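PDB 1EE8: MUTM (fpg) protein from Thermus thermophilus, which belongs to the formamidopyrimidine-DNA glycosylase (Fpg) family and combines an N-terminal beta-sheet domain with an H2TH helical domain and a zinc finger. Local coordinates for residues 69-77 / 212-220; 163-173 / 189-200. All blocks are in the same frame, centred on the assembly; numbering follows the deposited sequence.

Contact 1 (69-77 / 212-220); sequences GMTGGFRLE and QSYRQPDGL
Arg-75 lays one face of its guanidinium over CB of Arg-215, with NH1 3.5 Å from that carbon, off the centre of the group. Its chain turns at chi2 (-61°), which brings the guanidinium back along the loop 212-220 although CB starts out the other way. The two guanidinium planes stand 76° apart, and the charged ends do not meet. At the edge of the Arg-75 group, in its plane, lie Ser-213 O and a water. This water accepts from Arg-75 NH1 and from Arg-215 N. A second water donates to Thr-71 O and to Ser-213 O (2.6 Å from the latter) and accepts from Ser-213 OG. Thr-71 OG1 is hydrogen-bonded to Asp-97 OD2.

A backbone hydrogen bond runs from Leu-76 N to Pro-217 O at 2.9 Å. Beside it, Pro-217 CA sends a CA-H...O contact to Phe-74 O at 3.4 Å. Leu-76 CG packs on Pro-217 CB at 3.8 Å. Pro-217 is the second residue of the type I turn from Gln-216 to Gly-219. Strand 73-75 pairs with strand 92-96. The loop therefore meets the sheet's edge through a backbone bond, CA-H...O contacts and bridging waters, while Arg-75 NE is buried without a partner.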
loop_
_atom_site.group_PDB
_atom_site.type_symbol
_atom_site.label_atom_id
_atom_site.label_comp_id
_atom_site.label_asym_id
_atom_site.label_seq_id
_atom_site.Cartn_x
_atom_site.Cartn_y
_atom_site.Cartn_z
ATOM N N GLY A 69 5.043 16.399 14.818
ATOM C CA GLY A 69 6.360 16.560 15.403
ATOM C C GLY A 69 6.530 17.987 15.884
ATOM O O GLY A 69 5.549 18.676 16.136
ATOM N N MET A 70 7.773 18.444 15.979
ATOM C CA MET A 70 8.064 19.788 16.463
ATOM C C MET A 70 7.738 20.944 15.518
ATOM O O MET A 70 7.333 22.016 15.966
ATOM C CB MET A 70 9.540 19.871 16.864
ATOM C CG MET A 70 9.980 21.242 17.345
ATOM S SD MET A 70 11.746 21.290 17.719
ATOM C CE MET A 70 11.715 20.976 19.514
ATOM N N THR A 71 7.919 20.743 14.220
ATOM C CA THR A 71 7.666 21.814 13.263
ATOM C C THR A 71 6.783 21.404 12.089
ATOM O O THR A 71 6.676 22.128 11.096
ATOM C CB THR A 71 8.988 22.341 12.701
ATOM O OG1 THR A 71 9.694 21.269 12.058
ATOM C CG2 THR A 71 9.845 22.911 13.828
ATOM N N GLY A 72 6.148 20.247 12.206
ATOM C CA GLY A 72 5.302 19.773 11.124
ATOM C C GLY A 72 3.947 20.452 11.046
ATOM O O GLY A 72 3.367 20.851 12.062
ATOM N N GLY A 73 3.438 20.588 9.826
ATOM C CA GLY A 73 2.141 21.206 9.638
ATOM C C GLY A 73 1.681 21.098 8.200
ATOM O O GLY A 73 2.497 20.932 7.291
ATOM N N PHE A 74 0.369 21.152 7.999
ATOM C CA PHE A 74 -0.205 21.098 6.661
ATOM C C PHE A 74 -0.462 22.539 6.248
ATOM O O PHE A 74 -0.982 23.315 7.041
ATOM C CB PHE A 74 -1.519 20.310 6.677
ATOM C CG PHE A 74 -1.326 18.830 6.792
ATOM C CD1 PHE A 74 -0.898 18.088 5.698
ATOM C CD2 PHE A 74 -1.503 18.186 8.013
ATOM C CE1 PHE A 74 -0.643 16.719 5.814
ATOM C CE2 PHE A 74 -1.250 16.820 8.139
ATOM C CZ PHE A 74 -0.818 16.086 7.037
ATOM N N ARG A 75 -0.078 22.894 5.023
ATOM C CA ARG A 75 -0.268 24.249 4.507
ATOM C C ARG A 75 -1.047 24.198 3.183
ATOM O O ARG A 75 -1.041 23.182 2.490
ATOM C CB ARG A 75 1.088 24.925 4.263
ATOM C CG ARG A 75 1.965 25.107 5.500
ATOM C CD ARG A 75 1.275 25.979 6.530
ATOM N NE ARG A 75 2.048 26.101 7.763
ATOM C CZ ARG A 75 3.138 26.847 7.895
ATOM N NH1 ARG A 75 3.773 26.891 9.061
ATOM N NH2 ARG A 75 3.583 27.555 6.870
ATOM N N LEU A 76 -1.715 25.294 2.841
ATOM C CA LEU A 76 -2.473 25.361 1.594
ATOM C C LEU A 76 -1.605 25.810 0.409
ATOM O O LEU A 76 -2.017 25.716 -0.755
ATOM C CB LEU A 76 -3.683 26.281 1.776
ATOM C CG LEU A 76 -4.622 25.780 2.886
ATOM C CD1 LEU A 76 -5.877 26.642 2.936
ATOM C CD2 LEU A 76 -4.993 24.325 2.628
ATOM N N GLU A 77 -0.401 26.290 0.714
ATOM C CA GLU A 77 0.566 26.714 -0.302
ATOM C C GLU A 77 1.900 26.043 0.014
ATOM O O GLU A 77 2.241 25.867 1.176
ATOM C CB GLU A 77 0.764 28.232 -0.288
ATOM C CG GLU A 77 0.211 28.916 -1.513
ATOM C CD GLU A 77 -1.091 29.621 -1.237
ATOM O OE1 GLU A 77 -1.976 29.002 -0.602
ATOM O OE2 GLU A 77 -1.232 30.796 -1.663
ATOM N N GLN A 212 7.598 31.422 15.303
ATOM C CA GLN A 212 6.573 31.517 14.270
ATOM C C GLN A 212 6.491 30.184 13.525
ATOM O O GLN A 212 6.064 30.125 12.370
ATOM C CB GLN A 212 6.923 32.639 13.289
ATOM C CG GLN A 212 5.720 33.289 12.631
ATOM C CD GLN A 212 5.013 34.277 13.546
ATOM O OE1 GLN A 212 3.978 34.842 13.189
ATOM N NE2 GLN A 212 5.577 34.498 14.731
ATOM N N SER A 213 6.899 29.117 14.204
ATOM C CA SER A 213 6.897 27.775 13.636
ATOM C C SER A 213 5.499 27.307 13.238
ATOM O O SER A 213 5.291 26.829 12.120
ATOM C CB SER A 213 7.506 26.791 14.637
ATOM O OG SER A 213 7.525 25.473 14.118
ATOM N N TYR A 214 4.546 27.441 14.155
ATOM C CA TYR A 214 3.173 27.028 13.894
ATOM C C TYR A 214 2.316 28.081 13.200
ATOM O O TYR A 214 2.368 29.264 13.530
ATOM C CB TYR A 214 2.477 26.633 15.195
ATOM C CG TYR A 214 0.979 26.451 15.047
ATOM C CD1 TYR A 214 0.452 25.394 14.301
ATOM C CD2 TYR A 214 0.089 27.343 15.642
ATOM C CE1 TYR A 214 -0.923 25.232 14.155
ATOM C CE2 TYR A 214 -1.285 27.190 15.504
ATOM C CZ TYR A 214 -1.786 26.135 14.761
ATOM O OH TYR A 214 -3.150 25.978 14.636
ATOM N N ARG A 215 1.521 27.619 12.242
ATOM C CA ARG A 215 0.599 28.461 11.491
ATOM C C ARG A 215 -0.539 27.578 11.007
ATOM O O ARG A 215 -0.334 26.402 10.712
ATOM C CB ARG A 215 1.291 29.096 10.279
ATOM C CG ARG A 215 2.287 30.180 10.633
ATOM C CD ARG A 215 2.834 30.851 9.386
ATOM N NE ARG A 215 3.594 32.061 9.705
ATOM C CZ ARG A 215 3.104 33.101 10.375
ATOM N NH1 ARG A 215 1.848 33.089 10.805
ATOM N NH2 ARG A 215 3.867 34.160 10.608
ATOM N N GLN A 216 -1.741 28.137 10.949
ATOM C CA GLN A 216 -2.899 27.391 10.474
ATOM C C GLN A 216 -2.662 27.092 8.992
ATOM O O GLN A 216 -1.751 27.654 8.386
ATOM C CB GLN A 216 -4.162 28.226 10.692
ATOM C CG GLN A 216 -4.459 28.466 12.170
ATOM C CD GLN A 216 -5.653 29.382 12.402
ATOM O OE1 GLN A 216 -6.700 29.233 11.770
ATOM N NE2 GLN A 216 -5.503 30.325 13.326
ATOM N N PRO A 217 -3.467 26.202 8.388
ATOM C CA PRO A 217 -3.272 25.874 6.968
ATOM C C PRO A 217 -3.125 27.043 5.995
ATOM O O PRO A 217 -2.210 27.043 5.161
ATOM C CB PRO A 217 -4.483 25.000 6.653
ATOM C CG PRO A 217 -4.677 24.267 7.947
ATOM C CD PRO A 217 -4.552 25.388 8.960
ATOM N N ASP A 218 -4.009 28.034 6.099
ATOM C CA ASP A 218 -3.951 29.187 5.205
ATOM C C ASP A 218 -2.755 30.100 5.461
ATOM O O ASP A 218 -2.446 30.968 4.643
ATOM C CB ASP A 218 -5.249 30.002 5.283
ATOM C CG ASP A 218 -5.522 30.545 6.672
ATOM O OD1 ASP A 218 -4.588 31.094 7.293
ATOM O OD2 ASP A 218 -6.677 30.435 7.139
ATOM N N GLY A 219 -2.079 29.908 6.587
ATOM C CA GLY A 219 -0.917 30.729 6.884
ATOM C C GLY A 219 -1.093 31.693 8.041
ATOM O O GLY A 219 -0.111 32.229 8.552
ATOM N N LEU A 220 -2.334 31.925 8.453
ATOM C CA LEU A 220 -2.609 32.829 9.563
ATOM C C LEU A 220 -2.130 32.208 10.879
ATOM O O LEU A 220 -2.291 31.004 11.113
ATOM C CB LEU A 220 -4.108 33.134 9.642
ATOM C CG LEU A 220 -4.746 33.760 8.393
ATOM C CD1 LEU A 220 -6.238 33.955 8.634
ATOM C CD2 LEU A 220 -4.080 35.093 8.060
HETATM O O HOH W 1 6.968 25.204 11.015
HETATM O O HOH W 2 2.583 24.904 11.331
HETATM O O HOH W 3 -0.088 28.310 3.478
#

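Contact 2 (163-173 / 189-200); sequences YADEALFRARL and RLYRALREVLAE
Arg-189 sends NE and NH1 to the same oxygen, Ala-171 O, at 3.0 Å and 3.3 Å. The carbonyl oxygen lies in the guanidinium plane. Ala-171 directly follows helix 161-170, and Arg-172 then leaves helical angles in a Schellman motif. NH2 of Arg-189 turns to Glu-185. Leu-190 follows, with CB on Leu-173 CD1 and CD1 on Leu-168 CD2, at 3.7 Å. Ala-193 puts its methyl 3.4 Å from Ala-167 O and also against Ala-171 CB. The axes of 163-170 and 189-200 come within 8.1 Å, consistent with the alanines between them, and their N-to-C directions are 128° apart. Leu-194 CD1 then rests on Ala-167 CB.

Val-197 is a knob among Tyr-163, Glu-166, Ala-167 and Arg-170. Its CG1, anti to the backbone N (chi1 175°), meets the edge of the Tyr-163 ring at CD2. Its CG2 lies over the centre of the Arg-170 guanidinium. Leu-198 CD2 touches Tyr-163 CB and CG. Glu-200 closes the row with a salt bridge. Its OE1 takes Arg-170 NH1 at 3.0 Å and its OE2 takes NH2, end-on. Both oxygens are met from above the carboxylate plane, and OE1 also pairs with Arg-227.

The helix pair belongs to the H2TH domain. Helix 146-152 packs on Leu-168 and Leu-190. Helix 3-17 touches Tyr-163 and Leu-198 through Pro-4, and Tyr-163 OH bonds to Glu-5 there. Asp-165 OD2 is hydrogen-bonded to His-256 N of strand 254-257.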
loop_
_atom_site.group_PDB
_atom_site.type_symbol
_atom_site.label_atom_id
_atom_site.label_comp_id
_atom_site.label_asym_id
_atom_site.label_seq_id
_atom_site.Cartn_x
_atom_site.Cartn_y
_atom_site.Cartn_z
ATOM N N TYR A 163 0.935 23.672 26.979
ATOM C CA TYR A 163 -0.270 23.573 27.772
ATOM C C TYR A 163 -0.091 22.967 29.150
ATOM O O TYR A 163 -0.897 23.226 30.045
ATOM C CB TYR A 163 -1.344 22.881 26.940
ATOM C CG TYR A 163 -1.574 23.685 25.681
ATOM C CD1 TYR A 163 -1.097 23.246 24.451
ATOM C CD2 TYR A 163 -2.157 24.954 25.743
ATOM C CE1 TYR A 163 -1.183 24.049 23.315
ATOM C CE2 TYR A 163 -2.244 25.767 24.612
ATOM C CZ TYR A 163 -1.754 25.306 23.402
ATOM O OH TYR A 163 -1.822 26.106 22.288
ATOM N N ALA A 164 0.959 22.175 29.341
ATOM C CA ALA A 164 1.208 21.636 30.674
ATOM C C ALA A 164 1.638 22.848 31.517
ATOM O O ALA A 164 1.081 23.101 32.587
ATOM C CB ALA A 164 2.318 20.597 30.644
ATOM N N ASP A 165 2.621 23.597 31.020
ATOM C CA ASP A 165 3.108 24.784 31.723
ATOM C C ASP A 165 1.955 25.759 32.024
ATOM O O ASP A 165 1.801 26.223 33.155
ATOM C CB ASP A 165 4.175 25.513 30.888
ATOM C CG ASP A 165 5.527 24.800 30.888
ATOM O OD1 ASP A 165 5.614 23.663 31.395
ATOM O OD2 ASP A 165 6.506 25.386 30.374
ATOM N N GLU A 166 1.136 26.060 31.018
ATOM C CA GLU A 166 0.034 26.993 31.220
ATOM C C GLU A 166 -1.035 26.473 32.183
ATOM O O GLU A 166 -1.591 27.231 32.966
ATOM C CB GLU A 166 -0.605 27.368 29.876
ATOM C CG GLU A 166 0.285 28.234 28.983
ATOM C CD GLU A 166 0.630 29.577 29.614
ATOM O OE1 GLU A 166 1.834 29.859 29.777
ATOM O OE2 GLU A 166 -0.300 30.350 29.943
ATOM N N ALA A 167 -1.320 25.180 32.133
ATOM C CA ALA A 167 -2.334 24.618 33.018
ATOM C C ALA A 167 -1.849 24.674 34.463
ATOM O O ALA A 167 -2.603 25.018 35.380
ATOM C CB ALA A 167 -2.651 23.169 32.618
ATOM N N LEU A 168 -0.583 24.328 34.657
ATOM C CA LEU A 168 0.019 24.332 35.978
ATOM C C LEU A 168 0.019 25.727 36.591
ATOM O O LEU A 168 -0.189 25.887 37.795
ATOM C CB LEU A 168 1.442 23.772 35.899
ATOM C CG LEU A 168 1.479 22.258 35.645
ATOM C CD1 LEU A 168 2.878 21.810 35.237
ATOM C CD2 LEU A 168 1.019 21.537 36.925
ATOM N N PHE A 169 0.250 26.739 35.768
ATOM C CA PHE A 169 0.240 28.104 36.276
ATOM C C PHE A 169 -1.179 28.502 36.630
ATOM O O PHE A 169 -1.433 29.102 37.674
ATOM C CB PHE A 169 0.741 29.111 35.245
ATOM C CG PHE A 169 0.563 30.537 35.688
ATOM C CD1 PHE A 169 1.434 31.099 36.612
ATOM C CD2 PHE A 169 -0.524 31.283 35.251
ATOM C CE1 PHE A 169 1.223 32.387 37.096
ATOM C CE2 PHE A 169 -0.745 32.571 35.730
ATOM C CZ PHE A 169 0.130 33.122 36.653
ATOM N N ARG A 170 -2.112 28.186 35.745
ATOM C CA ARG A 170 -3.483 28.560 36.009
ATOM C C ARG A 170 -3.958 27.932 37.316
ATOM O O ARG A 170 -4.678 28.565 38.081
ATOM C CB ARG A 170 -4.389 28.157 34.848
ATOM C CG ARG A 170 -5.780 28.727 35.008
ATOM C CD ARG A 170 -6.600 28.646 33.747
ATOM N NE ARG A 170 -6.033 29.440 32.659
ATOM C CZ ARG A 170 -6.681 29.701 31.530
ATOM N NH1 ARG A 170 -6.108 30.423 30.578
ATOM N NH2 ARG A 170 -7.915 29.243 31.363
ATOM N N ALA A 171 -3.525 26.702 37.578
ATOM C CA ALA A 171 -3.904 25.978 38.792
ATOM C C ALA A 171 -2.998 26.316 39.975
ATOM O O ALA A 171 -3.198 25.813 41.080
ATOM C CB ALA A 171 -3.871 24.473 38.528
ATOM N N ARG A 172 -2.001 27.161 39.736
ATOM C CA ARG A 172 -1.058 27.570 40.772
ATOM C C ARG A 172 -0.399 26.382 41.472
ATOM O O ARG A 172 -0.374 26.301 42.704
ATOM C CB ARG A 172 -1.762 28.460 41.800
ATOM C CG ARG A 172 -2.380 29.731 41.202
ATOM C CD ARG A 172 -1.318 30.661 40.640
ATOM N NE ARG A 172 -1.845 32.003 40.382
ATOM C CZ ARG A 172 -2.579 32.348 39.329
ATOM N NH1 ARG A 172 -2.888 31.456 38.396
ATOM N NH2 ARG A 172 -3.026 33.596 39.222
ATOM N N LEU A 173 0.149 25.470 40.679
ATOM C CA LEU A 173 0.811 24.284 41.212
ATOM C C LEU A 173 2.234 24.152 40.690
ATOM O O LEU A 173 2.534 24.519 39.550
ATOM C CB LEU A 173 0.015 23.028 40.845
ATOM C CG LEU A 173 -1.375 22.904 41.465
ATOM C CD1 LEU A 173 -2.085 21.669 40.909
ATOM C CD2 LEU A 173 -1.243 22.819 42.980
ATOM N N ARG A 189 -8.031 21.328 40.885
ATOM C CA ARG A 189 -7.678 22.599 40.254
ATOM C C ARG A 189 -6.931 22.340 38.947
ATOM O O ARG A 189 -7.199 22.976 37.928
ATOM C CB ARG A 189 -6.791 23.445 41.167
ATOM C CG ARG A 189 -7.506 24.079 42.336
ATOM C CD ARG A 189 -6.948 25.469 42.609
ATOM N NE ARG A 189 -5.518 25.457 42.903
ATOM C CZ ARG A 189 -4.993 25.073 44.060
ATOM N NH1 ARG A 189 -3.678 25.101 44.231
ATOM N NH2 ARG A 189 -5.783 24.669 45.049
ATOM N N LEU A 190 -5.992 21.400 38.990
ATOM C CA LEU A 190 -5.210 21.051 37.815
ATOM C C LEU A 190 -6.113 20.447 36.737
ATOM O O LEU A 190 -5.927 20.692 35.541
ATOM C CB LEU A 190 -4.103 20.068 38.204
ATOM C CG LEU A 190 -3.117 19.672 37.100
ATOM C CD1 LEU A 190 -2.592 20.922 36.408
ATOM C CD2 LEU A 190 -1.977 18.870 37.699
ATOM N N TYR A 191 -7.099 19.667 37.171
ATOM C CA TYR A 191 -8.049 19.029 36.261
ATOM C C TYR A 191 -8.838 20.084 35.507
ATOM O O TYR A 191 -8.973 20.025 34.289
ATOM C CB TYR A 191 -9.020 18.141 37.052
ATOM C CG TYR A 191 -10.140 17.529 36.231
ATOM C CD1 TYR A 191 -9.918 16.409 35.427
ATOM C CD2 TYR A 191 -11.421 18.078 36.252
ATOM C CE1 TYR A 191 -10.945 15.849 34.667
ATOM C CE2 TYR A 191 -12.454 17.529 35.500
ATOM C CZ TYR A 191 -12.210 16.413 34.709
ATOM O OH TYR A 191 -13.234 15.858 33.973
ATOM N N ARG A 192 -9.354 21.058 36.245
ATOM C CA ARG A 192 -10.151 22.131 35.669
ATOM C C ARG A 192 -9.311 23.083 34.809
ATOM O O ARG A 192 -9.716 23.473 33.706
ATOM C CB ARG A 192 -10.833 22.898 36.805
ATOM C CG ARG A 192 -11.745 24.023 36.369
ATOM C CD ARG A 192 -12.411 24.656 37.591
ATOM N NE ARG A 192 -12.988 25.963 37.291
ATOM C CZ ARG A 192 -13.564 26.745 38.197
ATOM N NH1 ARG A 192 -13.640 26.347 39.462
ATOM N NH2 ARG A 192 -14.062 27.924 37.841
ATOM N N ALA A 193 -8.143 23.458 35.318
ATOM C CA ALA A 193 -7.260 24.367 34.590
ATOM C C ALA A 193 -6.834 23.764 33.249
ATOM O O ALA A 193 -6.841 24.434 32.216
ATOM C CB ALA A 193 -6.033 24.678 35.432
ATOM N N LEU A 194 -6.461 22.492 33.277
ATOM C CA LEU A 194 -6.028 21.802 32.071
ATOM C C LEU A 194 -7.111 21.837 30.994
ATOM O O LEU A 194 -6.834 22.131 29.833
ATOM C CB LEU A 194 -5.679 20.353 32.412
ATOM C CG LEU A 194 -4.943 19.524 31.367
ATOM C CD1 LEU A 194 -3.724 20.281 30.853
ATOM C CD2 LEU A 194 -4.518 18.203 32.004
ATOM N N ARG A 195 -8.345 21.539 31.387
ATOM C CA ARG A 195 -9.458 21.527 30.450
ATOM C C ARG A 195 -9.800 22.915 29.901
ATOM O O ARG A 195 -10.119 23.056 28.717
ATOM C CB ARG A 195 -10.686 20.897 31.116
ATOM C CG ARG A 195 -10.375 19.560 31.799
ATOM C CD ARG A 195 -11.639 18.771 32.089
ATOM N NE ARG A 195 -12.282 18.368 30.844
ATOM C CZ ARG A 195 -13.339 17.568 30.765
ATOM N NH1 ARG A 195 -13.888 17.077 31.867
ATOM N NH2 ARG A 195 -13.837 17.249 29.581
ATOM N N GLU A 196 -9.722 23.934 30.752
ATOM C CA GLU A 196 -10.020 25.310 30.338
ATOM C C GLU A 196 -8.978 25.856 29.371
ATOM O O GLU A 196 -9.314 26.492 28.375
ATOM C CB GLU A 196 -10.065 26.245 31.542
ATOM C CG GLU A 196 -11.133 25.953 32.564
ATOM C CD GLU A 196 -11.087 26.948 33.708
ATOM O OE1 GLU A 196 -11.262 28.159 33.448
ATOM O OE2 GLU A 196 -10.868 26.522 34.861
ATOM N N VAL A 197 -7.706 25.631 29.683
ATOM C CA VAL A 197 -6.634 26.123 28.827
ATOM C C VAL A 197 -6.710 25.495 27.442
ATOM O O VAL A 197 -6.566 26.178 26.432
ATOM C CB VAL A 197 -5.241 25.844 29.447
ATOM C CG1 VAL A 197 -4.142 26.256 28.480
ATOM C CG2 VAL A 197 -5.092 26.619 30.742
ATOM N N LEU A 198 -6.952 24.193 27.392
ATOM C CA LEU A 198 -7.036 23.510 26.109
ATOM C C LEU A 198 -8.239 24.021 25.335
ATOM O O LEU A 198 -8.131 24.349 24.153
ATOM C CB LEU A 198 -7.133 21.995 26.317
ATOM C CG LEU A 198 -5.888 21.301 26.887
ATOM C CD1 LEU A 198 -6.177 19.805 27.077
ATOM C CD2 LEU A 198 -4.699 21.490 25.937
ATOM N N ALA A 199 -9.380 24.105 26.014
ATOM C CA ALA A 199 -10.606 24.585 25.383
ATOM C C ALA A 199 -10.385 26.002 24.863
ATOM O O ALA A 199 -10.801 26.336 23.758
ATOM C CB ALA A 199 -11.774 24.558 26.392
ATOM N N GLU A 200 -9.719 26.831 25.664
ATOM C CA GLU A 200 -9.435 28.202 25.258
ATOM C C GLU A 200 -8.458 28.237 24.078
ATOM O O GLU A 200 -8.663 28.977 23.113
ATOM C CB GLU A 200 -8.859 28.996 26.439
ATOM C CG GLU A 200 -9.905 29.407 27.475
ATOM C CD GLU A 200 -9.300 30.065 28.704
ATOM O OE1 GLU A 200 -8.297 30.801 28.559
ATOM O OE2 GLU A 200 -9.841 29.858 29.815
#

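The centres of contacts 1 and 2 are 25 Å apart, on opposite sides of the chain's centre. Their nearest atoms are about 7 Å apart, so they do not touch. Along the chain, 69-77 comes first, then both helices of contact 2, then 212-220. Contact 1 thus brings the chain back, after the helical region, to the edge strand of the N-terminal sheet. Contact 2 holds two helices of the H2TH domain together. Helix 3-17 reaches both: Leu-16, Arg-12 and Thr-8 lie against contact 1, Pro-4 against contact 2, and Glu-5 meets side chains of both (Tyr-214 and Tyr-163). One long helix therefore links the sheet side of the protein with its helical side.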